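Local coordinates for extracellular solute-binding protein, family 5 (Chelativorans sp., PDB 6WM6) that binds EDTA and other aminopolycarboxylates in the periplasm, consistent with a solute-binding protein that delivers its cargo to an ABC transporter, at residues A[339-342]-A[343-347]; A[115-118]-A[119-123]. One frame throughout, in Å; residues are numbered along the deposited sequence.

Contact 1 of 2, residues A[339-342]-A[343-347]; sequences KTAD and PYLRN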
loop_
_atom_site.group_PDB
_atom_site.type_symbol
_atom_site.label_atom_id
_atom_site.label_comp_id
_atom_site.label_asym_id
_atom_site.label_seq_id
_atom_site.Cartn_x
_atom_site.Cartn_y
_atom_site.Cartn_z
ATOM N N LYS A 339 2.542 2.501 -24.726
ATOM C CA LYS A 339 3.358 3.704 -24.740
ATOM C C LYS A 339 4.101 3.962 -23.443
ATOM O O LYS A 339 5.138 4.636 -23.452
ATOM C CB LYS A 339 2.474 4.926 -25.042
ATOM C CG LYS A 339 1.792 4.915 -26.393
ATOM C CD LYS A 339 2.690 5.487 -27.465
ATOM C CE LYS A 339 1.929 5.691 -28.775
ATOM N NZ LYS A 339 1.510 4.403 -29.391
ATOM N N THR A 340 3.617 3.453 -22.306
ATOM C CA THR A 340 4.145 3.832 -21.013
ATOM C C THR A 340 4.787 2.704 -20.217
ATOM O O THR A 340 5.533 2.991 -19.273
ATOM C CB THR A 340 3.046 4.466 -20.133
ATOM O OG1 THR A 340 1.995 3.504 -19.935
ATOM C CG2 THR A 340 2.479 5.705 -20.786
ATOM N N ALA A 341 4.472 1.452 -20.513
ATOM C CA ALA A 341 5.022 0.307 -19.795
ATOM C C ALA A 341 5.744 -0.651 -20.727
ATOM O O ALA A 341 6.883 -1.053 -20.437
ATOM C CB ALA A 341 3.905 -0.445 -19.045
ATOM N N ASP A 342 5.119 -1.024 -21.841
ATOM C CA ASP A 342 5.660 -2.088 -22.677
ATOM C C ASP A 342 7.071 -1.816 -23.204
ATOM O O ASP A 342 7.785 -2.800 -23.473
ATOM C CB ASP A 342 4.728 -2.401 -23.859
ATOM C CG ASP A 342 3.360 -2.944 -23.438
ATOM O OD1 ASP A 342 3.183 -3.305 -22.255
ATOM O OD2 ASP A 342 2.485 -3.015 -24.323
ATOM N N PRO A 343 7.520 -0.575 -23.399
ATOM C CA PRO A 343 8.878 -0.392 -23.942
ATOM C C PRO A 343 9.980 -0.902 -23.032
ATOM O O PRO A 343 11.075 -1.196 -23.528
ATOM C CB PRO A 343 8.973 1.124 -24.151
ATOM C CG PRO A 343 7.571 1.549 -24.389
ATOM C CD PRO A 343 6.761 0.692 -23.413
ATOM N N TYR A 344 9.741 -1.031 -21.729
ATOM C CA TYR A 344 10.781 -1.465 -20.809
ATOM C C TYR A 344 10.322 -2.520 -19.809
ATOM O O TYR A 344 11.142 -2.985 -19.012
ATOM C CB TYR A 344 11.405 -0.269 -20.064
ATOM C CG TYR A 344 10.563 0.423 -19.018
ATOM C CD1 TYR A 344 9.462 1.204 -19.370
ATOM C CD2 TYR A 344 10.878 0.328 -17.662
ATOM C CE1 TYR A 344 8.703 1.859 -18.404
ATOM C CE2 TYR A 344 10.124 0.966 -16.713
ATOM C CZ TYR A 344 9.043 1.731 -17.070
ATOM O OH TYR A 344 8.301 2.367 -16.095
ATOM N N LEU A 345 9.063 -2.934 -19.854
ATOM C CA LEU A 345 8.521 -3.948 -18.954
ATOM C C LEU A 345 7.880 -5.033 -19.804
ATOM O O LEU A 345 6.927 -4.751 -20.538
ATOM C CB LEU A 345 7.480 -3.334 -18.034
ATOM C CG LEU A 345 7.936 -2.152 -17.174
ATOM C CD1 LEU A 345 6.754 -1.528 -16.463
ATOM C CD2 LEU A 345 9.001 -2.588 -16.167
ATOM N N ARG A 346 8.392 -6.266 -19.711
ATOM C CA ARG A 346 7.903 -7.361 -20.529
ATOM C C ARG A 346 6.672 -8.008 -19.905
ATOM O O ARG A 346 6.585 -8.156 -18.676
ATOM C CB ARG A 346 8.990 -8.431 -20.694
ATOM N N ASN A 347 5.700 -8.355 -20.740
ATOM C CA ASN A 347 4.504 -9.077 -20.320
ATOM C C ASN A 347 3.871 -8.411 -19.103
ATOM O O ASN A 347 3.511 -9.061 -18.112
ATOM C CB ASN A 347 4.833 -10.551 -20.043
ATOM C CG ASN A 347 5.333 -11.278 -21.295
ATOM O OD1 ASN A 347 6.328 -11.994 -21.239
ATOM N ND2 ASN A 347 4.652 -11.076 -22.404
HETATM O O HOH W 1 4.555 -5.463 -21.430
#
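A chi1 of 71° sets the Tyr344 ring between its own backbone N and carbonyl carbon, folding it back against the end of helix 333-340, where CE1 meets Thr340 O at the ring edge, 3.5 Å away. Leu345 turns its CG away from its carbonyl carbon (chi1 -57°); with the chain extended beyond CG, this carries CD1 to within 4.0 Å of Ala341 CB. The leucine CG also lies over the centre of one tyrosine face, so an aromatic and a branched aliphatic residue pack together as the chain turns. Ala341 is the first residue to leave helical geometry, and its O closes two overlapping turns, a beta turn by accepting from Tyr344 N at 3.1 Å and an alpha turn by accepting, less straight at 133°, from Leu345 N at 2.9 Å. Proline suits position 343 because its ring holds phi near the value this turn needs; Pro343 CG lies 4.0 Å from Lys339 O. Asp342 reaches the other limb through a water that donates to its OD1 and to Leu345 O, while Lys337 makes a salt bridge to the same OD1. The phenol of Tyr344 extends to Ala280 O, joining the turn to the segment just ahead of helix 282-290.

Contact 2 of 2, residues A[115-118]-A[119-123]; sequences YRIR and EDAVW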
loop_
_atom_site.group_PDB
_atom_site.type_symbol
_atom_site.label_atom_id
_atom_site.label_comp_id
_atom_site.label_asym_id
_atom_site.label_seq_id
_atom_site.Cartn_x
_atom_site.Cartn_y
_atom_site.Cartn_z
ATOM N N TYR A 115 -3.466 -16.501 20.718
ATOM C CA TYR A 115 -2.061 -16.253 20.433
ATOM C C TYR A 115 -1.248 -16.784 21.605
ATOM O O TYR A 115 -1.550 -16.479 22.766
ATOM C CB TYR A 115 -1.763 -14.759 20.269
ATOM C CG TYR A 115 -2.542 -14.039 19.191
ATOM C CD1 TYR A 115 -3.777 -13.480 19.467
ATOM C CD2 TYR A 115 -2.046 -13.912 17.890
ATOM C CE1 TYR A 115 -4.497 -12.812 18.493
ATOM C CE2 TYR A 115 -2.764 -13.262 16.909
ATOM C CZ TYR A 115 -3.987 -12.714 17.210
ATOM O OH TYR A 115 -4.735 -12.066 16.243
ATOM N N ARG A 116 -0.218 -17.561 21.329
ATOM C CA ARG A 116 0.742 -17.992 22.342
ATOM C C ARG A 116 2.065 -17.319 22.001
ATOM O O ARG A 116 2.676 -17.623 20.965
ATOM C CB ARG A 116 0.838 -19.512 22.405
ATOM C CG ARG A 116 -0.465 -20.120 22.939
ATOM C CD ARG A 116 -0.492 -21.647 22.988
ATOM N NE ARG A 116 -1.841 -22.120 23.317
ATOM C CZ ARG A 116 -2.318 -22.255 24.553
ATOM N NH1 ARG A 116 -1.558 -21.976 25.603
ATOM N NH2 ARG A 116 -3.559 -22.681 24.740
ATOM N N ILE A 117 2.463 -16.358 22.837
ATOM C CA ILE A 117 3.678 -15.580 22.653
ATOM C C ILE A 117 4.853 -16.385 23.174
ATOM O O ILE A 117 4.776 -17.006 24.246
ATOM C CB ILE A 117 3.543 -14.253 23.420
ATOM C CG1 ILE A 117 2.316 -13.479 22.947
ATOM C CG2 ILE A 117 4.824 -13.426 23.277
ATOM C CD1 ILE A 117 1.990 -12.302 23.874
ATOM N N ARG A 118 5.977 -16.367 22.437
ATOM C CA ARG A 118 7.169 -17.054 22.932
ATOM C C ARG A 118 7.606 -16.488 24.274
ATOM O O ARG A 118 7.611 -15.273 24.484
ATOM C CB ARG A 118 8.321 -16.925 21.935
ATOM C CG ARG A 118 8.143 -17.807 20.710
ATOM C CD ARG A 118 9.388 -17.814 19.838
ATOM N NE ARG A 118 10.580 -18.284 20.541
ATOM C CZ ARG A 118 11.708 -17.579 20.689
ATOM N NH1 ARG A 118 11.835 -16.353 20.176
ATOM N NH2 ARG A 118 12.729 -18.114 21.347
ATOM N N GLU A 119 8.028 -17.380 25.167
ATOM C CA GLU A 119 8.496 -16.942 26.476
ATOM C C GLU A 119 9.641 -15.949 26.345
ATOM O O GLU A 119 9.684 -14.953 27.077
ATOM C CB GLU A 119 8.886 -18.160 27.316
ATOM C CG GLU A 119 7.671 -18.955 27.782
ATOM C CD GLU A 119 8.030 -20.120 28.679
ATOM O OE1 GLU A 119 7.149 -20.975 28.919
ATOM O OE2 GLU A 119 9.186 -20.181 29.144
ATOM N N ASP A 120 10.548 -16.172 25.392
ATOM C CA ASP A 120 11.733 -15.331 25.241
ATOM C C ASP A 120 11.488 -14.027 24.492
ATOM O O ASP A 120 12.414 -13.213 24.385
ATOM C CB ASP A 120 12.846 -16.107 24.555
ATOM C CG ASP A 120 13.388 -17.242 25.395
ATOM O OD1 ASP A 120 13.159 -17.235 26.624
ATOM O OD2 ASP A 120 14.049 -18.139 24.828
ATOM N N ALA A 121 10.284 -13.766 24.003
ATOM C CA ALA A 121 10.010 -12.485 23.357
ATOM C C ALA A 121 9.959 -11.377 24.417
ATOM O O ALA A 121 9.126 -11.403 25.337
ATOM C CB ALA A 121 8.705 -12.537 22.582
ATOM N N VAL A 122 10.864 -10.413 24.276
ATOM C CA VAL A 122 11.034 -9.321 25.220
ATOM C C VAL A 122 11.250 -8.015 24.471
ATOM O O VAL A 122 11.737 -7.995 23.333
ATOM C CB VAL A 122 12.227 -9.566 26.182
ATOM C CG1 VAL A 122 12.022 -10.834 27.010
ATOM C CG2 VAL A 122 13.553 -9.609 25.408
ATOM N N TRP A 123 10.896 -6.911 25.134
ATOM C CA TRP A 123 11.288 -5.579 24.680
ATOM C C TRP A 123 12.759 -5.352 25.003
ATOM O O TRP A 123 13.381 -6.101 25.762
ATOM C CB TRP A 123 10.394 -4.524 25.336
ATOM C CG TRP A 123 8.956 -4.637 24.964
ATOM C CD1 TRP A 123 7.937 -5.153 25.728
ATOM C CD2 TRP A 123 8.356 -4.242 23.722
ATOM N NE1 TRP A 123 6.749 -5.089 25.045
ATOM C CE2 TRP A 123 6.975 -4.536 23.813
ATOM C CE3 TRP A 123 8.855 -3.662 22.557
ATOM C CZ2 TRP A 123 6.092 -4.289 22.765
ATOM C CZ3 TRP A 123 7.979 -3.401 21.517
ATOM C CH2 TRP A 123 6.623 -3.728 21.620
#
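Arg118 and Asp120 reach past each other at an angle, with the guanidinium and carboxylate planes almost perpendicular, 88° apart. NH2 of Arg118 comes 3.7 Å from Asp120 OD2, and nearly as close to the aspartate CB, so the pairing is a long salt bridge in place of a flat two-pronged one. The arginine chain runs out from the backbone and then bends at chi3 (59°), which brings its guanidinium round beside the aspartate. The backbone that joins this pair makes a type I beta turn from Arg118 to Ala121, closed by Ala121 N donating to Arg118 O at 3.1 Å. That donor stands well above the carbonyl plane, although the N-H itself points fairly straight at the oxygen. The small methyl of Ala121 fits against the turn, its CB 3.5 Å from Arg118 O and 4.0 Å from Ile117 CG2. Ile117, the last residue of strand 111-117, also packs on Leu100 and Val172 of the two flanking strands, so this apolar touch continues the sheet's packing into the turn. Lys170 adds a second hydrogen bond to Arg118 O, while NH1 of Arg118 is held by Asp98 O and Tyr242 O. Arginine suits this place because NH1 can serve two carbonyls while NH2 stays near an acid: the carbonyls probably fix the guanidinium, with Asp120 contributing a looser electrostatic attraction.

Contacts 1 and 2 are both turns at the end of a regular element, one leaving a helix and the other a strand. They lie on opposite sides of the chain's centre, with their own centres 47 Å apart and their nearest atoms about 35 Å apart, so neither touches the other. Contact 2 comes first in sequence and leaves the end of an inner strand of an antiparallel four-stranded sheet; contact 1 packs against strand 524-537 of the seven-stranded mixed sheet. Their surroundings differ as well: side chains of contact 1 also touch helices 416-429 and 282-290, whereas those of contact 2 lie against strands 100-108 and 171-176.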